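Local coordinates for glutaryl-CoA dehydrogenase (Mycobacterium smegmatis, PDB 3SF6), which belongs to the acyl-CoA dehydrogenase family of flavoproteins and holds dihydroflavine-adenine dinucleotide in a fold of helical N- and C-terminal domains around a beta-rich middle domain, at residues 108-113 / 222-227; 43-48 / 99-104. All coordinates share one frame; numbering follows the deposited sequence.

Interaction 1: residues 108-113 / 222-227; sequences IRSLVS and MSLRAS. With SO4 (sulfate ion), chain Q.
Ser110 and Leu224 meet beside the dihydroflavine-adenine dinucleotide pocket of this acyl-CoA dehydrogenase fold, where helix 106-126 of the N-terminal helical domain faces a loop of the beta-rich middle domain. Leu224 belongs to that pocket and touches the ligand; it also opens a type I beta turn that runs to Ser227. No hydrogen bond crosses between the segments, which meet by van der Waals contact alone, chiefly methyl carbons against oxygens. Leu224 CD2 comes up to Ser110 OG at 3.7 Å. That hydroxyl, anti to its own carbonyl carbon (chi1 -57°), is hydrogen-bonded to Ser106 O and Tyr381 OH. Ile108 reaches the turn through its last methyl: CB points away from the loop, but with CG1 beside the backbone N, CD1 comes to 3.9 Å from Ala226 O. Arg225, within the turn, extends away from the helix. Its guanidinium is anchored through NE to Tyr57 O, and a sulfate ion, probably from the crystallisation liquor, places O4 at the guanidinium edge, in its plane. NH1 and NH2 both donate to this sulfate oxygen, O4, each at 3.0 Å, with N-H...O angles of 148° and 146°.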
loop_
_atom_site.group_PDB
_atom_site.type_symbol
_atom_site.label_atom_id
_atom_site.label_comp_id
_atom_site.label_asym_id
_atom_site.label_seq_id
_atom_site.Cartn_x
_atom_site.Cartn_y
_atom_site.Cartn_z
ATOM N N ILE A 108 -26.122 -14.066 3.685
ATOM C CA ILE A 108 -26.605 -15.380 4.030
ATOM C C ILE A 108 -25.755 -15.971 5.164
ATOM O O ILE A 108 -26.287 -16.459 6.150
ATOM C CB ILE A 108 -26.651 -16.327 2.800
ATOM C CG1 ILE A 108 -27.574 -15.772 1.670
ATOM C CG2 ILE A 108 -27.031 -17.735 3.227
ATOM C CD1 ILE A 108 -28.995 -15.431 2.036
ATOM N N ARG A 109 -24.429 -15.896 5.071
ATOM C CA ARG A 109 -23.572 -16.375 6.142
ATOM C C ARG A 109 -23.869 -15.595 7.445
ATOM O O ARG A 109 -23.797 -16.170 8.550
ATOM C CB ARG A 109 -22.099 -16.253 5.763
ATOM C CG ARG A 109 -21.094 -17.050 6.618
ATOM C CD ARG A 109 -20.547 -16.332 7.844
ATOM N NE ARG A 109 -19.989 -15.049 7.470
ATOM C CZ ARG A 109 -20.263 -13.861 7.986
ATOM N NH1 ARG A 109 -21.013 -13.705 9.085
ATOM N NH2 ARG A 109 -19.710 -12.798 7.435
ATOM N N SER A 110 -24.170 -14.292 7.321
ATOM C CA SER A 110 -24.517 -13.478 8.501
ATOM C C SER A 110 -25.750 -13.988 9.253
ATOM O O SER A 110 -25.781 -14.002 10.477
ATOM C CB SER A 110 -24.704 -11.986 8.174
ATOM O OG SER A 110 -23.554 -11.408 7.572
ATOM N N LEU A 111 -26.787 -14.386 8.521
ATOM C CA LEU A 111 -28.002 -14.951 9.100
ATOM C C LEU A 111 -27.629 -16.170 9.938
ATOM O O LEU A 111 -28.058 -16.319 11.089
ATOM C CB LEU A 111 -29.019 -15.333 7.999
ATOM C CG LEU A 111 -30.314 -16.020 8.487
ATOM C CD1 LEU A 111 -31.445 -15.722 7.482
ATOM C CD2 LEU A 111 -30.112 -17.523 8.640
ATOM N N VAL A 112 -26.750 -16.999 9.380
ATOM C CA VAL A 112 -26.266 -18.204 10.049
ATOM C C VAL A 112 -25.380 -17.885 11.259
ATOM O O VAL A 112 -25.595 -18.466 12.344
ATOM C CB VAL A 112 -25.478 -19.100 9.067
ATOM C CG1 VAL A 112 -24.834 -20.297 9.780
ATOM C CG2 VAL A 112 -26.404 -19.614 7.991
ATOM N N SER A 113 -24.417 -16.975 11.118
ATOM C CA SER A 113 -23.554 -16.558 12.245
ATOM C C SER A 113 -24.358 -16.063 13.450
ATOM O O SER A 113 -24.075 -16.433 14.584
ATOM C CB SER A 113 -22.618 -15.404 11.831
ATOM O OG SER A 113 -21.645 -15.843 10.921
ATOM N N MET A 222 -26.559 -0.191 1.210
ATOM C CA MET A 222 -25.640 -0.346 0.062
ATOM C C MET A 222 -24.667 -1.513 0.287
ATOM O O MET A 222 -23.616 -1.604 -0.352
ATOM C CB MET A 222 -24.896 0.980 -0.199
ATOM C CG MET A 222 -25.799 2.126 -0.492
ATOM S SD MET A 222 -25.972 2.166 -2.294
ATOM C CE MET A 222 -24.370 2.582 -2.916
ATOM N N SER A 223 -25.021 -2.375 1.249
ATOM C CA SER A 223 -24.202 -3.509 1.686
ATOM C C SER A 223 -25.114 -4.453 2.430
ATOM O O SER A 223 -26.066 -4.006 3.077
ATOM C CB SER A 223 -23.125 -3.028 2.671
ATOM O OG SER A 223 -22.405 -4.129 3.225
ATOM N N LEU A 224 -24.893 -5.760 2.292
ATOM C CA LEU A 224 -25.597 -6.774 3.046
ATOM C C LEU A 224 -27.097 -6.745 2.769
ATOM O O LEU A 224 -27.920 -7.004 3.634
ATOM C CB LEU A 224 -25.254 -6.696 4.561
ATOM C CG LEU A 224 -24.838 -8.052 5.112
ATOM C CD1 LEU A 224 -23.540 -8.555 4.464
ATOM C CD2 LEU A 224 -24.688 -8.035 6.666
ATOM N N ARG A 225 -27.445 -6.430 1.515
ATOM C CA ARG A 225 -28.855 -6.254 1.156
ATOM C C ARG A 225 -29.619 -7.581 1.202
ATOM O O ARG A 225 -30.859 -7.550 1.382
ATOM C CB ARG A 225 -29.005 -5.591 -0.214
ATOM C CG ARG A 225 -28.580 -4.151 -0.253
ATOM C CD ARG A 225 -28.728 -3.552 -1.644
ATOM N NE ARG A 225 -30.084 -3.644 -2.159
ATOM C CZ ARG A 225 -31.088 -2.822 -1.858
ATOM N NH1 ARG A 225 -30.918 -1.797 -1.013
ATOM N NH2 ARG A 225 -32.305 -3.024 -2.400
ATOM N N ALA A 226 -28.925 -8.726 1.147
ATOM C CA ALA A 226 -29.603 -10.017 1.289
ATOM C C ALA A 226 -29.581 -10.515 2.727
ATOM O O ALA A 226 -29.393 -11.681 2.988
ATOM C CB ALA A 226 -29.073 -11.071 0.295
ATOM N N SER A 227 -29.812 -9.590 3.647
ATOM C CA SER A 227 -29.870 -9.875 5.087
ATOM C C SER A 227 -30.890 -8.900 5.636
ATOM O O SER A 227 -31.112 -7.842 5.049
ATOM C CB SER A 227 -28.494 -9.645 5.737
ATOM O OG SER A 227 -28.469 -9.958 7.127
HETATM S S SO4 Q . -34.340 -0.561 0.058
HETATM O O1 SO4 Q . -33.705 -1.457 1.010
HETATM O O2 SO4 Q . -34.329 0.830 0.548
HETATM O O3 SO4 Q . -35.715 -1.017 -0.122
HETATM O O4 SO4 Q . -33.645 -0.616 -1.207
#

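Interaction 2: residues 43-48 / 99-104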
loop_
_atom_site.group_PDB
_atom_site.type_symbol
_atom_site.label_atom_id
_atom_site.label_comp_id
_atom_site.label_asym_id
_atom_site.label_seq_id
_atom_site.Cartn_x
_atom_site.Cartn_y
_atom_site.Cartn_z
ATOM N N SER A 43 -22.590 -27.672 -2.176
ATOM C CA SER A 43 -23.719 -28.109 -3.002
ATOM C C SER A 43 -25.001 -27.396 -2.619
ATOM O O SER A 43 -25.753 -26.946 -3.490
ATOM C CB SER A 43 -23.890 -29.630 -2.921
ATOM O OG SER A 43 -24.936 -30.023 -3.788
ATOM N N VAL A 44 -25.220 -27.212 -1.319
ATOM C CA VAL A 44 -26.382 -26.444 -0.831
ATOM C C VAL A 44 -26.336 -25.007 -1.376
ATOM O O VAL A 44 -27.358 -24.470 -1.855
ATOM C CB VAL A 44 -26.493 -26.438 0.717
ATOM C CG1 VAL A 44 -27.630 -25.505 1.180
ATOM C CG2 VAL A 44 -26.720 -27.861 1.292
ATOM N N VAL A 45 -25.154 -24.396 -1.338
ATOM C CA VAL A 45 -25.019 -23.048 -1.829
ATOM C C VAL A 45 -25.287 -22.944 -3.318
ATOM O O VAL A 45 -26.042 -22.057 -3.760
ATOM C CB VAL A 45 -23.657 -22.474 -1.450
ATOM C CG1 VAL A 45 -23.375 -21.129 -2.172
ATOM C CG2 VAL A 45 -23.595 -22.357 0.087
ATOM N N GLN A 46 -24.720 -23.867 -4.080
ATOM C CA GLN A 46 -24.886 -23.853 -5.535
ATOM C C GLN A 46 -26.356 -24.064 -5.907
ATOM O O GLN A 46 -26.851 -23.463 -6.846
ATOM C CB GLN A 46 -23.974 -24.906 -6.186
ATOM C CG GLN A 46 -22.485 -24.497 -6.143
ATOM C CD GLN A 46 -21.515 -25.599 -6.588
ATOM O OE1 GLN A 46 -21.885 -26.759 -6.712
ATOM N NE2 GLN A 46 -20.259 -25.226 -6.798
ATOM N N ARG A 47 -27.059 -24.893 -5.146
ATOM C CA ARG A 47 -28.439 -25.244 -5.483
ATOM C C ARG A 47 -29.499 -24.298 -4.942
ATOM O O ARG A 47 -30.473 -23.986 -5.660
ATOM C CB ARG A 47 -28.713 -26.691 -5.066
ATOM C CG ARG A 47 -27.883 -27.692 -5.923
ATOM C CD ARG A 47 -28.171 -29.144 -5.583
ATOM N NE ARG A 47 -27.622 -29.576 -4.285
ATOM C CZ ARG A 47 -28.269 -29.525 -3.110
ATOM N NH1 ARG A 47 -29.522 -29.068 -3.032
ATOM N NH2 ARG A 47 -27.661 -29.938 -1.991
ATOM N N ARG A 48 -29.313 -23.807 -3.714
ATOM C CA ARG A 48 -30.368 -23.120 -2.987
ATOM C C ARG A 48 -30.094 -21.635 -2.822
ATOM O O ARG A 48 -31.009 -20.877 -2.516
ATOM C CB ARG A 48 -30.575 -23.787 -1.619
ATOM N N LEU A 99 -17.012 -20.624 5.053
ATOM C CA LEU A 99 -16.347 -20.186 3.813
ATOM C C LEU A 99 -17.273 -20.446 2.623
ATOM O O LEU A 99 -17.472 -19.575 1.763
ATOM C CB LEU A 99 -14.993 -20.913 3.687
ATOM C CG LEU A 99 -13.988 -20.499 2.617
ATOM C CD1 LEU A 99 -12.548 -20.952 2.993
ATOM C CD2 LEU A 99 -14.404 -20.980 1.212
ATOM N N GLU A 100 -17.821 -21.666 2.539
ATOM C CA GLU A 100 -18.742 -21.985 1.436
ATOM C C GLU A 100 -19.999 -21.122 1.430
ATOM O O GLU A 100 -20.443 -20.684 0.372
ATOM C CB GLU A 100 -19.105 -23.469 1.455
ATOM C CG GLU A 100 -17.893 -24.393 1.231
ATOM C CD GLU A 100 -17.149 -24.147 -0.081
ATOM O OE1 GLU A 100 -17.758 -23.736 -1.094
ATOM O OE2 GLU A 100 -15.922 -24.399 -0.090
ATOM N N LEU A 101 -20.575 -20.863 2.598
ATOM C CA LEU A 101 -21.792 -20.024 2.701
ATOM C C LEU A 101 -21.528 -18.621 2.196
ATOM O O LEU A 101 -22.323 -18.077 1.423
ATOM C CB LEU A 101 -22.305 -19.975 4.144
ATOM C CG LEU A 101 -22.961 -21.231 4.650
ATOM C CD1 LEU A 101 -23.151 -21.189 6.175
ATOM C CD2 LEU A 101 -24.270 -21.455 3.932
ATOM N N GLU A 102 -20.389 -18.051 2.584
ATOM C CA GLU A 102 -20.062 -16.685 2.208
ATOM C C GLU A 102 -19.641 -16.553 0.744
ATOM O O GLU A 102 -19.852 -15.513 0.114
ATOM C CB GLU A 102 -19.005 -16.139 3.182
ATOM C CG GLU A 102 -18.748 -14.659 3.074
ATOM C CD GLU A 102 -18.496 -13.962 4.419
ATOM O OE1 GLU A 102 -18.261 -14.644 5.448
ATOM O OE2 GLU A 102 -18.525 -12.719 4.408
ATOM N N ALA A 103 -19.024 -17.606 0.189
ATOM C CA ALA A 103 -18.786 -17.652 -1.238
ATOM C C ALA A 103 -20.109 -17.495 -1.999
ATOM O O ALA A 103 -20.155 -16.920 -3.087
ATOM C CB ALA A 103 -18.035 -18.953 -1.652
ATOM N N GLY A 104 -21.191 -18.018 -1.416
ATOM C CA GLY A 104 -22.539 -17.704 -1.857
ATOM C C GLY A 104 -22.821 -16.220 -1.635
ATOM O O GLY A 104 -22.934 -15.459 -2.609
#
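Val45 on helix 32-49 packs against one side of helix 91-104, a helix-helix contact within the N-terminal helical domain of the acyl-CoA dehydrogenase fold. The local axes run nearly parallel, 21° apart, and approach to 9.0 Å; the nearest pair of CA atoms is Val45 and Gly104, 5.9 Å apart. Across the interface the contacts are van der Waals, without a hydrogen bond, and Val45 takes part in each of them. Its two methyls divide the work. CG1, anti to the backbone N (chi1 170°), lies 3.5 Å from Gly104 CA, resting on bare backbone where there is no side chain. CG2 settles one turn earlier, 3.6 Å from Glu100 O and 3.9 Å from Leu101 CA. Charge lies beside the contact. Glu100 CB points toward helix 32-49, and its carboxylate forms salt bridges with Arg42 on that helix and Arg274 on helix 252-286. Outside the interface, an intrahelical bond joins Arg47 to the preceding turn of helix 32-49: NE donates to Ser43 OG at 2.8 Å, in the guanidinium plane. The apolar side-chain pairing is between Val45 and Leu101, whose CB points away from helix 32-49 although its CD2 methyl turns back toward the valine, 4.0 Å from Val45 CG2.

From the N terminus, helix 32-49 is met first, and interaction 2 closes a loop of 50 intervening residues, helical in part and without strands, when helix 91-104 packs back on it. Helix 106-126 follows almost at once and opens interaction 1, whose loop of 108 residues runs through the rest of that helix, helix 129-140 and the strands from 146-149 to 213-217 before 222-227 returns, ahead of strand 229-240. The two loops therefore lie in series, neither nested nor crossed. Interaction 2 ties two helices within the N-terminal domain; interaction 1 joins that domain to the middle one. Their centres are 13 Å apart, and a salt bridge between Arg109 NE and Glu102 OE1, 2.7 Å long, connects them.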